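Local coordinates for probable transcriptional regulatory protein NarL (Mycobacterium tuberculosis, PDB 3EUL) that probably acts, once phosphorylated by its partner kinase NarS, as a DNA-binding transcription regulator of genes for aerobic nitrate metabolism, the piece here being its signal receiver domain, at residues K15-D23 / G39-D48; R91-D99 / A107-K118. One frame throughout, in Å; residues are numbered along the deposited sequence.

Contact 1: K15-D23 / G39-D48; sequences KVRVVVGDD and GSVNVVGEAD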
ATOM      1  N   LYS A  15      -4.904  16.758   1.158  1.00 28.16           N
ATOM      2  CA  LYS A  15      -4.336  15.536   1.745  1.00 26.50           C
ATOM      3  C   LYS A  15      -4.159  14.449   0.681  1.00 24.76           C
ATOM      4  O   LYS A  15      -5.000  14.254  -0.180  1.00 24.36           O
ATOM      5  CB  LYS A  15      -5.188  15.011   2.874  1.00 26.46           C
ATOM      6  CG  LYS A  15      -5.091  15.815   4.153  1.00 27.16           C
ATOM      7  CD  LYS A  15      -6.151  15.353   5.111  1.00 26.76           C
ATOM      8  CE  LYS A  15      -6.117  16.157   6.376  1.00 27.56           C
ATOM      9  NZ  LYS A  15      -6.561  15.292   7.471  1.00 27.05           N
ATOM     10  N   VAL A  16      -3.040  13.759   0.744  1.00 23.94           N
ATOM     11  CA  VAL A  16      -2.797  12.570  -0.079  1.00 22.94           C
ATOM     12  C   VAL A  16      -3.813  11.519   0.297  1.00 22.06           C
ATOM     13  O   VAL A  16      -4.040  11.271   1.478  1.00 21.91           O
ATOM     14  CB  VAL A  16      -1.364  12.029   0.183  1.00 23.53           C
ATOM     15  CG1 VAL A  16      -1.154  10.595  -0.390  1.00 22.57           C
ATOM     16  CG2 VAL A  16      -0.336  12.997  -0.385  1.00 23.68           C
ATOM     17  N   ARG A  17      -4.446  10.903  -0.704  1.00 20.87           N
ATOM     18  CA  ARG A  17      -5.502   9.926  -0.463  1.00 20.06           C
ATOM     19  C   ARG A  17      -4.923   8.500  -0.550  1.00 19.00           C
ATOM     20  O   ARG A  17      -4.234   8.170  -1.506  1.00 19.04           O
ATOM     21  CB  ARG A  17      -6.666  10.145  -1.444  1.00 19.82           C
ATOM     22  CG  ARG A  17      -7.286  11.543  -1.305  1.00 19.78           C
ATOM     23  CD  ARG A  17      -8.145  11.942  -2.498  1.00 22.07           C
ATOM     24  NE  ARG A  17      -9.245  11.005  -2.610  1.00 25.25           N
ATOM     25  CZ  ARG A  17      -9.370  10.039  -3.524  1.00 24.83           C
ATOM     26  NH1 ARG A  17      -8.519   9.894  -4.536  1.00 24.79           N
ATOM     27  NH2 ARG A  17     -10.435   9.257  -3.456  1.00 24.13           N
ATOM     28  N   VAL A  18      -5.219   7.676   0.455  1.00 18.34           N
ATOM     29  CA  VAL A  18      -4.649   6.323   0.581  1.00 18.10           C
ATOM     30  C   VAL A  18      -5.650   5.218   0.856  1.00 18.18           C
ATOM     31  O   VAL A  18      -6.600   5.392   1.633  1.00 18.11           O
ATOM     32  CB  VAL A  18      -3.577   6.335   1.719  1.00 18.64           C
ATOM     33  CG1 VAL A  18      -2.971   4.956   1.937  1.00 17.47           C
ATOM     34  CG2 VAL A  18      -2.515   7.422   1.368  1.00 16.01           C
ATOM     35  N   VAL A  19      -5.438   4.058   0.215  1.00 17.62           N
ATOM     36  CA  VAL A  19      -6.074   2.811   0.628  1.00 18.02           C
ATOM     37  C   VAL A  19      -5.026   1.964   1.359  1.00 18.41           C
ATOM     38  O   VAL A  19      -3.897   1.805   0.867  1.00 18.73           O
ATOM     39  CB  VAL A  19      -6.680   2.033  -0.593  1.00 16.86           C
ATOM     40  CG1 VAL A  19      -7.065   0.574  -0.216  1.00 17.80           C
ATOM     41  CG2 VAL A  19      -7.900   2.790  -1.181  1.00 14.52           C
ATOM     42  N   VAL A  20      -5.402   1.435   2.536  1.00 19.77           N
ATOM     43  CA  VAL A  20      -4.563   0.550   3.347  1.00 19.38           C
ATOM     44  C   VAL A  20      -5.152  -0.868   3.350  1.00 19.65           C
ATOM     45  O   VAL A  20      -6.372  -1.053   3.515  1.00 21.10           O
ATOM     46  CB  VAL A  20      -4.407   1.054   4.818  1.00 19.02           C
ATOM     47  CG1 VAL A  20      -3.604   0.027   5.659  1.00 21.14           C
ATOM     48  CG2 VAL A  20      -3.772   2.451   4.885  1.00 20.17           C
ATOM     49  N   GLY A  21      -4.311  -1.872   3.114  1.00 19.41           N
ATOM     50  CA  GLY A  21      -4.750  -3.252   3.075  1.00 20.60           C
ATOM     51  C   GLY A  21      -3.831  -4.122   3.914  1.00 21.02           C
ATOM     52  O   GLY A  21      -2.617  -4.075   3.742  1.00 20.26           O
ATOM     53  N   ASP A  22      -4.419  -4.876   4.856  1.00 22.26           N
ATOM     54  CA  ASP A  22      -3.696  -5.829   5.708  1.00 23.02           C
ATOM     55  C   ASP A  22      -4.752  -6.692   6.378  1.00 23.81           C
ATOM     56  O   ASP A  22      -5.809  -6.195   6.762  1.00 23.39           O
ATOM     57  CB  ASP A  22      -2.842  -5.111   6.755  1.00 23.00           C
ATOM     58  CG  ASP A  22      -1.705  -5.980   7.329  1.00 25.04           C
ATOM     59  OD1 ASP A  22      -1.954  -7.053   7.942  1.00 25.96           O
ATOM     60  OD2 ASP A  22      -0.525  -5.555   7.205  1.00 30.86           O
ATOM     61  N   ASP A  23      -4.468  -7.984   6.500  1.00 24.67           N
ATOM     62  CA  ASP A  23      -5.395  -8.903   7.167  1.00 25.56           C
ATOM     63  C   ASP A  23      -5.124  -9.049   8.664  1.00 25.51           C
ATOM     64  O   ASP A  23      -5.841  -9.807   9.338  1.00 24.89           O
ATOM     65  CB  ASP A  23      -5.394 -10.263   6.469  1.00 26.25           C
ATOM     66  CG  ASP A  23      -4.182 -11.121   6.814  1.00 30.08           C
ATOM     67  OD1 ASP A  23      -3.074 -10.594   7.087  1.00 36.14           O
ATOM     68  OD2 ASP A  23      -4.341 -12.352   6.790  1.00 33.99           O
ATOM     69  N   GLY A  39      -1.756  14.417   9.771  1.00 20.10           N
ATOM     70  CA  GLY A  39      -2.426  15.612   9.244  1.00 20.17           C
ATOM     71  C   GLY A  39      -2.307  15.774   7.724  1.00 20.62           C
ATOM     72  O   GLY A  39      -2.927  16.680   7.163  1.00 21.41           O
ATOM     73  N   SER A  40      -1.563  14.898   7.054  1.00 19.22           N
ATOM     74  CA  SER A  40      -1.291  15.034   5.602  1.00 19.56           C
ATOM     75  C   SER A  40      -1.890  13.925   4.718  1.00 19.93           C
ATOM     76  O   SER A  40      -1.665  13.892   3.491  1.00 20.57           O
ATOM     77  CB  SER A  40       0.219  15.084   5.377  1.00 20.03           C
ATOM     78  OG  SER A  40       0.756  16.305   5.881  1.00 20.32           O
ATOM     79  N   VAL A  41      -2.635  13.015   5.333  1.00 19.38           N
ATOM     80  CA  VAL A  41      -3.115  11.821   4.661  1.00 18.86           C
ATOM     81  C   VAL A  41      -4.581  11.560   5.022  1.00 19.13           C
ATOM     82  O   VAL A  41      -4.995  11.593   6.192  1.00 19.15           O
ATOM     83  CB  VAL A  41      -2.263  10.555   4.994  1.00 18.53           C
ATOM     84  CG1 VAL A  41      -2.817   9.304   4.256  1.00 19.41           C
ATOM     85  CG2 VAL A  41      -0.753  10.749   4.672  1.00 15.89           C
ATOM     86  N   ASN A  42      -5.351  11.291   3.984  1.00 19.22           N
ATOM     87  CA  ASN A  42      -6.727  10.875   4.073  1.00 19.60           C
ATOM     88  C   ASN A  42      -6.794   9.390   3.641  1.00 19.06           C
ATOM     89  O   ASN A  42      -6.638   9.053   2.475  1.00 19.49           O
ATOM     90  CB  ASN A  42      -7.564  11.771   3.170  1.00 19.78           C
ATOM     91  CG  ASN A  42      -9.056  11.405   3.143  1.00 20.98           C
ATOM     92  OD1 ASN A  42      -9.581  10.608   3.952  1.00 23.72           O
ATOM     93  ND2 ASN A  42      -9.753  12.019   2.196  1.00 20.93           N
ATOM     94  N   VAL A  43      -7.044   8.534   4.610  1.00 18.79           N
ATOM     95  CA  VAL A  43      -7.277   7.131   4.361  1.00 18.78           C
ATOM     96  C   VAL A  43      -8.721   7.009   3.880  1.00 19.52           C
ATOM     97  O   VAL A  43      -9.690   7.282   4.610  1.00 19.36           O
ATOM     98  CB  VAL A  43      -6.965   6.282   5.609  1.00 19.47           C
ATOM     99  CG1 VAL A  43      -7.278   4.770   5.372  1.00 17.49           C
ATOM    100  CG2 VAL A  43      -5.461   6.433   5.987  1.00 17.81           C
ATOM    101  N   VAL A  44      -8.863   6.653   2.614  1.00 19.12           N
ATOM    102  CA  VAL A  44     -10.169   6.624   1.992  1.00 19.63           C
ATOM    103  C   VAL A  44     -10.776   5.252   1.970  1.00 19.71           C
ATOM    104  O   VAL A  44     -11.959   5.120   1.714  1.00 19.97           O
ATOM    105  CB  VAL A  44     -10.148   7.224   0.589  1.00 19.76           C
ATOM    106  CG1 VAL A  44      -9.796   8.706   0.679  1.00 21.26           C
ATOM    107  CG2 VAL A  44      -9.215   6.465  -0.340  1.00 20.55           C
ATOM    108  N   GLY A  45      -9.982   4.231   2.277  1.00 19.27           N
ATOM    109  CA  GLY A  45     -10.485   2.863   2.306  1.00 19.59           C
ATOM    110  C   GLY A  45      -9.512   1.921   2.961  1.00 19.41           C
ATOM    111  O   GLY A  45      -8.312   2.137   2.891  1.00 17.88           O
ATOM    112  N   GLU A  46     -10.048   0.881   3.608  1.00 20.66           N
ATOM    113  CA  GLU A  46      -9.261  -0.180   4.228  1.00 21.45           C
ATOM    114  C   GLU A  46      -9.767  -1.544   3.781  1.00 21.83           C
ATOM    115  O   GLU A  46     -10.980  -1.724   3.708  1.00 22.27           O
ATOM    116  CB  GLU A  46      -9.486  -0.139   5.724  1.00 21.95           C
ATOM    117  CG  GLU A  46      -9.012   1.108   6.401  1.00 24.19           C
ATOM    118  CD  GLU A  46      -9.257   1.072   7.906  1.00 25.49           C
ATOM    119  OE1 GLU A  46      -8.933   0.028   8.529  1.00 30.54           O
ATOM    120  OE2 GLU A  46      -9.788   2.091   8.441  1.00 28.27           O
ATOM    121  N   ALA A  47      -8.866  -2.501   3.567  1.00 21.65           N
ATOM    122  CA  ALA A  47      -9.231  -3.849   3.123  1.00 22.93           C
ATOM    123  C   ALA A  47      -8.449  -4.869   3.931  1.00 23.27           C
ATOM    124  O   ALA A  47      -7.336  -4.594   4.365  1.00 22.52           O
ATOM    125  CB  ALA A  47      -8.911  -4.033   1.636  1.00 22.93           C
ATOM    126  N   ASP A  48      -9.018  -6.053   4.111  1.00 23.94           N
ATOM    127  CA  ASP A  48      -8.272  -7.153   4.694  1.00 25.34           C
ATOM    128  C   ASP A  48      -8.050  -8.288   3.726  1.00 25.38           C
ATOM    129  O   ASP A  48      -7.539  -9.329   4.125  1.00 26.87           O
ATOM    130  CB  ASP A  48      -8.912  -7.636   6.002  1.00 26.98           C
ATOM    131  CG  ASP A  48     -10.414  -7.685   5.932  1.00 31.32           C
ATOM    132  OD1 ASP A  48     -10.934  -8.505   5.141  1.00 37.20           O
ATOM    133  OD2 ASP A  48     -11.070  -6.893   6.661  1.00 38.30           O
TER
HETATM  134  O   HOH W   1      -4.264  13.318   8.128  1.00 26.94           O
HETATM  135  O   HOH W   2      -7.842  12.391   7.510  1.00 45.39           O

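Contact 2: R91-D99 / A107-K118; sequences RVLLISAHD and ALQQGAAGFLLK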
ATOM      1  N   ARG A  91      -0.233   4.510  -7.092  1.00 22.15           N
ATOM      2  CA  ARG A  91       1.054   3.847  -6.825  1.00 23.58           C
ATOM      3  C   ARG A  91       0.873   2.862  -5.714  1.00 22.50           C
ATOM      4  O   ARG A  91       0.314   3.205  -4.679  1.00 24.20           O
ATOM      5  CB  ARG A  91       2.103   4.868  -6.466  1.00 23.34           C
ATOM      6  CG  ARG A  91       2.472   5.664  -7.688  1.00 26.34           C
ATOM      7  CD  ARG A  91       3.424   6.780  -7.434  1.00 29.94           C
ATOM      8  NE  ARG A  91       4.768   6.426  -6.950  1.00 36.05           N
ATOM      9  CZ  ARG A  91       5.710   5.704  -7.570  1.00 38.15           C
ATOM     10  NH1 ARG A  91       5.500   5.084  -8.725  1.00 39.76           N
ATOM     11  NH2 ARG A  91       6.894   5.550  -6.971  1.00 39.40           N
ATOM     12  N   VAL A  92       1.300   1.628  -5.929  1.00 22.44           N
ATOM     13  CA  VAL A  92       1.112   0.574  -4.930  1.00 21.78           C
ATOM     14  C   VAL A  92       2.427   0.323  -4.164  1.00 21.97           C
ATOM     15  O   VAL A  92       3.412  -0.196  -4.723  1.00 22.39           O
ATOM     16  CB  VAL A  92       0.594  -0.716  -5.557  1.00 22.09           C
ATOM     17  CG1 VAL A  92       0.525  -1.832  -4.499  1.00 21.67           C
ATOM     18  CG2 VAL A  92      -0.800  -0.466  -6.207  1.00 19.12           C
ATOM     19  N   LEU A  93       2.415   0.689  -2.889  1.00 21.07           N
ATOM     20  CA  LEU A  93       3.554   0.520  -1.986  1.00 21.22           C
ATOM     21  C   LEU A  93       3.300  -0.735  -1.178  1.00 20.73           C
ATOM     22  O   LEU A  93       2.250  -0.880  -0.565  1.00 20.22           O
ATOM     23  CB  LEU A  93       3.659   1.779  -1.108  1.00 21.63           C
ATOM     24  CG  LEU A  93       4.915   2.152  -0.365  1.00 23.04           C
ATOM     25  CD1 LEU A  93       6.165   2.259  -1.254  1.00 23.14           C
ATOM     26  CD2 LEU A  93       4.656   3.473   0.361  1.00 21.88           C
ATOM     27  N   LEU A  94       4.216  -1.699  -1.214  1.00 20.58           N
ATOM     28  CA  LEU A  94       4.012  -2.929  -0.435  1.00 20.77           C
ATOM     29  C   LEU A  94       4.790  -2.854   0.882  1.00 21.49           C
ATOM     30  O   LEU A  94       5.824  -2.181   1.000  1.00 23.05           O
ATOM     31  CB  LEU A  94       4.406  -4.199  -1.219  1.00 19.67           C
ATOM     32  CG  LEU A  94       3.679  -4.480  -2.532  1.00 20.75           C
ATOM     33  CD1 LEU A  94       4.229  -5.745  -3.267  1.00 18.18           C
ATOM     34  CD2 LEU A  94       2.126  -4.520  -2.363  1.00 18.49           C
ATOM     35  N   ILE A  95       4.269  -3.554   1.872  1.00 22.10           N
ATOM     36  CA  ILE A  95       4.919  -3.682   3.157  1.00 22.39           C
ATOM     37  C   ILE A  95       4.863  -5.147   3.563  1.00 23.17           C
ATOM     38  O   ILE A  95       3.878  -5.837   3.319  1.00 21.71           O
ATOM     39  CB  ILE A  95       4.266  -2.725   4.185  1.00 21.71           C
ATOM     40  CG1 ILE A  95       5.084  -2.650   5.477  1.00 23.80           C
ATOM     41  CG2 ILE A  95       2.750  -3.103   4.432  1.00 22.13           C
ATOM     42  CD1 ILE A  95       4.798  -1.390   6.299  1.00 19.01           C
ATOM     43  N   SER A  96       5.925  -5.638   4.202  1.00 23.76           N
ATOM     44  CA  SER A  96       5.937  -7.025   4.604  1.00 25.23           C
ATOM     45  C   SER A  96       6.901  -7.303   5.740  1.00 26.20           C
ATOM     46  O   SER A  96       7.864  -6.567   5.962  1.00 25.14           O
ATOM     47  CB  SER A  96       6.331  -7.897   3.404  1.00 26.05           C
ATOM     48  OG  SER A  96       6.055  -9.252   3.690  1.00 29.14           O
ATOM     49  N   ALA A  97       6.633  -8.390   6.444  1.00 27.62           N
ATOM     50  CA  ALA A  97       7.621  -8.968   7.351  1.00 29.82           C
ATOM     51  C   ALA A  97       8.675  -9.825   6.599  1.00 31.06           C
ATOM     52  O   ALA A  97       9.711 -10.098   7.166  1.00 34.46           O
ATOM     53  CB  ALA A  97       6.917  -9.758   8.464  1.00 29.45           C
ATOM     54  N   HIS A  98       8.413 -10.244   5.352  1.00 32.51           N
ATOM     55  CA  HIS A  98       9.400 -10.978   4.485  1.00 32.54           C
ATOM     56  C   HIS A  98      10.227  -9.942   3.737  1.00 32.36           C
ATOM     57  O   HIS A  98       9.659  -9.028   3.173  1.00 31.55           O
ATOM     58  CB  HIS A  98       8.743 -11.859   3.368  1.00 33.73           C
ATOM     59  CG  HIS A  98       7.763 -12.894   3.857  1.00 35.39           C
ATOM     60  ND1 HIS A  98       8.124 -13.955   4.665  1.00 38.72           N
ATOM     61  CD2 HIS A  98       6.436 -13.043   3.617  1.00 37.28           C
ATOM     62  CE1 HIS A  98       7.059 -14.695   4.923  1.00 37.25           C
ATOM     63  NE2 HIS A  98       6.021 -14.161   4.307  1.00 37.99           N
ATOM     64  N   ASP A  99      11.551 -10.078   3.686  1.00 31.82           N
ATOM     65  CA  ASP A  99      12.330  -9.173   2.826  1.00 31.21           C
ATOM     66  C   ASP A  99      13.335  -9.867   1.911  1.00 30.20           C
ATOM     67  O   ASP A  99      14.381  -9.286   1.586  1.00 31.51           O
ATOM     68  CB  ASP A  99      13.045  -8.107   3.651  1.00 32.78           C
ATOM     69  CG  ASP A  99      14.093  -8.670   4.527  1.00 34.80           C
ATOM     70  OD1 ASP A  99      13.752  -9.515   5.388  1.00 40.40           O
ATOM     71  OD2 ASP A  99      15.269  -8.272   4.363  1.00 40.93           O
ATOM     72  N   ALA A 107       8.277  -8.422  -7.074  1.00 17.73           N
ATOM     73  CA  ALA A 107       7.204  -7.469  -6.802  1.00 18.65           C
ATOM     74  C   ALA A 107       7.398  -6.156  -7.536  1.00 19.76           C
ATOM     75  O   ALA A 107       6.456  -5.667  -8.177  1.00 19.66           O
ATOM     76  CB  ALA A 107       7.091  -7.229  -5.269  1.00 18.35           C
ATOM     77  N   LEU A 108       8.637  -5.647  -7.531  1.00 19.64           N
ATOM     78  CA  LEU A 108       8.986  -4.419  -8.256  1.00 20.94           C
ATOM     79  C   LEU A 108       8.838  -4.621  -9.760  1.00 21.24           C
ATOM     80  O   LEU A 108       8.383  -3.740 -10.480  1.00 22.12           O
ATOM     81  CB  LEU A 108      10.420  -3.969  -7.897  1.00 20.95           C
ATOM     82  CG  LEU A 108      10.640  -3.586  -6.420  1.00 22.82           C
ATOM     83  CD1 LEU A 108      12.124  -3.383  -6.136  1.00 22.07           C
ATOM     84  CD2 LEU A 108       9.814  -2.326  -6.070  1.00 22.40           C
ATOM     85  N   GLN A 109       9.214  -5.790 -10.233  1.00 22.78           N
ATOM     86  CA  GLN A 109       8.967  -6.178 -11.612  1.00 24.09           C
ATOM     87  C   GLN A 109       7.477  -6.209 -11.950  1.00 24.41           C
ATOM     88  O   GLN A 109       7.142  -5.837 -13.074  1.00 23.64           O
ATOM     89  CB  GLN A 109       9.593  -7.532 -11.953  1.00 24.44           C
ATOM     90  CG  GLN A 109      11.128  -7.603 -11.732  1.00 27.16           C
ATOM     91  CD  GLN A 109      11.965  -6.827 -12.748  1.00 30.78           C
ATOM     92  OE1 GLN A 109      12.591  -5.820 -12.406  1.00 34.64           O
ATOM     93  NE2 GLN A 109      12.055  -7.342 -13.970  1.00 32.87           N
ATOM     94  N   GLN A 110       6.607  -6.610 -11.015  1.00 24.52           N
ATOM     95  CA  GLN A 110       5.117  -6.612 -11.227  1.00 26.05           C
ATOM     96  C   GLN A 110       4.485  -5.182 -11.060  1.00 26.18           C
ATOM     97  O   GLN A 110       3.271  -4.990 -11.197  1.00 27.04           O
ATOM     98  CB  GLN A 110       4.378  -7.623 -10.310  1.00 26.18           C
ATOM     99  CG  GLN A 110       4.556  -9.168 -10.534  1.00 29.08           C
ATOM    100  CD  GLN A 110       3.288 -10.084 -10.182  1.00 30.99           C
ATOM    101  OE1 GLN A 110       3.308 -10.960  -9.283  1.00 30.33           O
ATOM    102  NE2 GLN A 110       2.203  -9.894 -10.950  1.00 38.76           N
ATOM    103  N   GLY A 111       5.298  -4.173 -10.773  1.00 25.95           N
ATOM    104  CA  GLY A 111       4.846  -2.799 -10.797  1.00 24.62           C
ATOM    105  C   GLY A 111       4.656  -2.151  -9.445  1.00 24.17           C
ATOM    106  O   GLY A 111       4.089  -1.087  -9.378  1.00 24.13           O
ATOM    107  N   ALA A 112       5.125  -2.789  -8.368  1.00 23.30           N
ATOM    108  CA  ALA A 112       5.096  -2.169  -7.037  1.00 22.93           C
ATOM    109  C   ALA A 112       5.994  -0.960  -7.034  1.00 23.38           C
ATOM    110  O   ALA A 112       7.114  -1.020  -7.551  1.00 23.62           O
ATOM    111  CB  ALA A 112       5.537  -3.148  -5.937  1.00 21.59           C
ATOM    112  N   ALA A 113       5.503   0.139  -6.463  1.00 22.87           N
ATOM    113  CA  ALA A 113       6.260   1.387  -6.396  1.00 23.44           C
ATOM    114  C   ALA A 113       7.370   1.342  -5.338  1.00 23.93           C
ATOM    115  O   ALA A 113       8.291   2.142  -5.354  1.00 25.51           O
ATOM    116  CB  ALA A 113       5.322   2.542  -6.111  1.00 23.74           C
ATOM    117  N   GLY A 114       7.298   0.401  -4.422  1.00 22.72           N
ATOM    118  CA  GLY A 114       8.286   0.321  -3.371  1.00 22.74           C
ATOM    119  C   GLY A 114       7.925  -0.835  -2.500  1.00 22.02           C
ATOM    120  O   GLY A 114       6.872  -1.427  -2.676  1.00 20.86           O
ATOM    121  N   PHE A 115       8.814  -1.167  -1.571  1.00 22.32           N
ATOM    122  CA  PHE A 115       8.709  -2.356  -0.762  1.00 22.94           C
ATOM    123  C   PHE A 115       9.314  -2.027   0.598  1.00 23.17           C
ATOM    124  O   PHE A 115      10.522  -1.811   0.708  1.00 22.41           O
ATOM    125  CB  PHE A 115       9.446  -3.548  -1.415  1.00 23.70           C
ATOM    126  CG  PHE A 115       8.953  -4.908  -0.945  1.00 22.68           C
ATOM    127  CD1 PHE A 115       8.065  -5.649  -1.710  1.00 25.00           C
ATOM    128  CD2 PHE A 115       9.352  -5.425   0.284  1.00 24.96           C
ATOM    129  CE1 PHE A 115       7.586  -6.879  -1.271  1.00 25.21           C
ATOM    130  CE2 PHE A 115       8.890  -6.665   0.737  1.00 26.08           C
ATOM    131  CZ  PHE A 115       8.008  -7.402  -0.043  1.00 26.59           C
ATOM    132  N   LEU A 116       8.477  -2.017   1.626  1.00 22.91           N
ATOM    133  CA  LEU A 116       8.856  -1.553   2.950  1.00 23.53           C
ATOM    134  C   LEU A 116       8.775  -2.740   3.907  1.00 23.56           C
ATOM    135  O   LEU A 116       8.084  -3.715   3.628  1.00 22.65           O
ATOM    136  CB  LEU A 116       7.877  -0.473   3.440  1.00 24.09           C
ATOM    137  CG  LEU A 116       7.615   0.683   2.478  1.00 26.87           C
ATOM    138  CD1 LEU A 116       6.427   1.537   2.974  1.00 30.35           C
ATOM    139  CD2 LEU A 116       8.904   1.504   2.362  1.00 26.88           C
ATOM    140  N   LEU A 117       9.484  -2.642   5.020  1.00 23.28           N
ATOM    141  CA  LEU A 117       9.460  -3.667   6.052  1.00 24.15           C
ATOM    142  C   LEU A 117       8.539  -3.287   7.189  1.00 24.36           C
ATOM    143  O   LEU A 117       8.352  -2.113   7.448  1.00 23.69           O
ATOM    144  CB  LEU A 117      10.874  -3.906   6.572  1.00 24.41           C
ATOM    145  CG  LEU A 117      11.597  -5.066   5.884  1.00 24.21           C
ATOM    146  CD1 LEU A 117      11.294  -5.169   4.394  1.00 25.94           C
ATOM    147  CD2 LEU A 117      13.088  -4.989   6.138  1.00 25.11           C
ATOM    148  N   LYS A 118       7.965  -4.282   7.873  1.00 24.96           N
ATOM    149  CA  LYS A 118       7.010  -3.995   8.943  1.00 26.27           C
ATOM    150  C   LYS A 118       7.674  -3.412  10.199  1.00 27.25           C
ATOM    151  O   LYS A 118       6.977  -2.948  11.091  1.00 27.96           O
ATOM    152  CB  LYS A 118       6.133  -5.209   9.262  1.00 25.92           C
ATOM    153  CG  LYS A 118       4.938  -5.305   8.326  1.00 27.93           C
ATOM    154  CD  LYS A 118       3.898  -6.339   8.740  1.00 27.51           C
ATOM    155  CE  LYS A 118       2.703  -6.256   7.777  1.00 27.96           C
ATOM    156  NZ  LYS A 118       1.537  -7.091   8.202  1.00 31.05           N
TER
HETATM  157  O   HOH W   3       2.721   0.847  -8.300  1.00 31.47           O

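Contact 1: K15-D23 / G39-D48
Seven backbone hydrogen bonds tie residues 15-23 to residues 39-48, donors coming in turn from each strand. The series starts with Val16 N giving to Ser40 O and ends with Asp22 N giving to Ala47 O; midway, Val44 N reaches Val18 O at 2.8 Å. Beyond that bond the pairing slips by one residue: Val18 lies beside Val43, but Val19 lies beside Gly45. The extra residue, Val44, makes a beta bulge in strand 41-47. Weaker CA-H...O contacts intervene, as from Glu46 CA to Val20 O at 3.1 Å.

Apolar contacts fall on both faces of the sheet. On the face of Val16, Val18 and Val20, Val18 CG2 presses on Val41 CG1 at 3.5 Å, tighter than usual for two methyls, and helix 122-134 packs over this pair. Val41 CG1 stands anti to its own nitrogen (chi1 180°), a torsion that also brings it close to Val16 O. At the bulge Val44 splits its branches: CG2 lies 3.4 Å from Val18 O and also meets Val19 CG2, whereas CG1 touches Arg17 CB at 4.0 Å, the two side chains crossing at about a right angle.

The strands are parallel and joined by helix 25-38, a beta-alpha-beta unit of the CheY-like receiver fold in which 41-47 is the sheet's outermost strand and 16-21 its neighbour.

Lys15 runs back along the turn after the helix, its CE 3.3 Å from Gly39 O, and two waters bridge its NZ to Val41 O, the shorter water-to-carbonyl bond being 2.7 Å. Arg17 instead directs its guanidinium to His60 O. At the far end Asp23 CB rests on Asp48 O, while the Asp22 carboxylate turns from strand 41-47 to accept from His24 N.

Contact 2: R91-D99 / A107-K118
Leu94 reaches from strand 91-96 to Phe115 and to the end of helix 101-109. Its CB lies 4.0 Å from Phe115 CD1. CG, set anti to the carbonyl carbon (chi1 -59°), leans to Ala112 CB, and CD1, which also borders the Phe115 ring, ends against two methyls, Ala107 CB at 3.8 Å and Ala112 CB. The helix closes in a Schellman motif at Gly111, whose carbonyl is bridged by a water to Val92 N.

Phe115 continues along the same face, with Ser96 CB near CZ and His98 O in the ring plane at the edge, 3.5 Å from CE2. On the other face Leu93 CD1 sits 3.6 Å from Gly114 CA, and its CD2 meets Leu116 CD1. At the strand's start Ala113 CB lies over the centre of one face of the Arg91 guanidinium, 3.4 Å above its plane, while NE bonds to Cys132 O.

Five backbone hydrogen bonds join the two parallel strands of this beta-alpha-beta unit and the turn before the second. Leu94 N to Gly114 O is nearly straight at the hydrogen, 172°, though the donor stands above the carbonyl plane, as Lys118 N does over Ser96 O. Lys118 then sends its extended chain past Ile95 CG1, so a largely apolar contact ends in a lysine salt-bridged to Asp22 and weakly paired with Asp68, the probable phosphorylation site, unmodified here.

How the contacts relate
Contact 1 and contact 2 hold the two ends of one five-stranded parallel sheet, each joining an outermost strand to its neighbour; their centres lie about 16 Å apart, on opposite sides of the chain's centre. Both are partly buried, with buried strand residues and more exposed ends. Contact 1 packs mostly valines and absorbs a bulge, whereas contact 2 uses leucines, an aromatic ring and alanines, and takes in the end of its connecting helix. Helix 122-134 packs against both. They meet directly where Asp22 OD2 and Lys118 NZ form a 2.8 Å salt bridge, at the C-terminal ends of the strands beside Asp68 of strand 64-68.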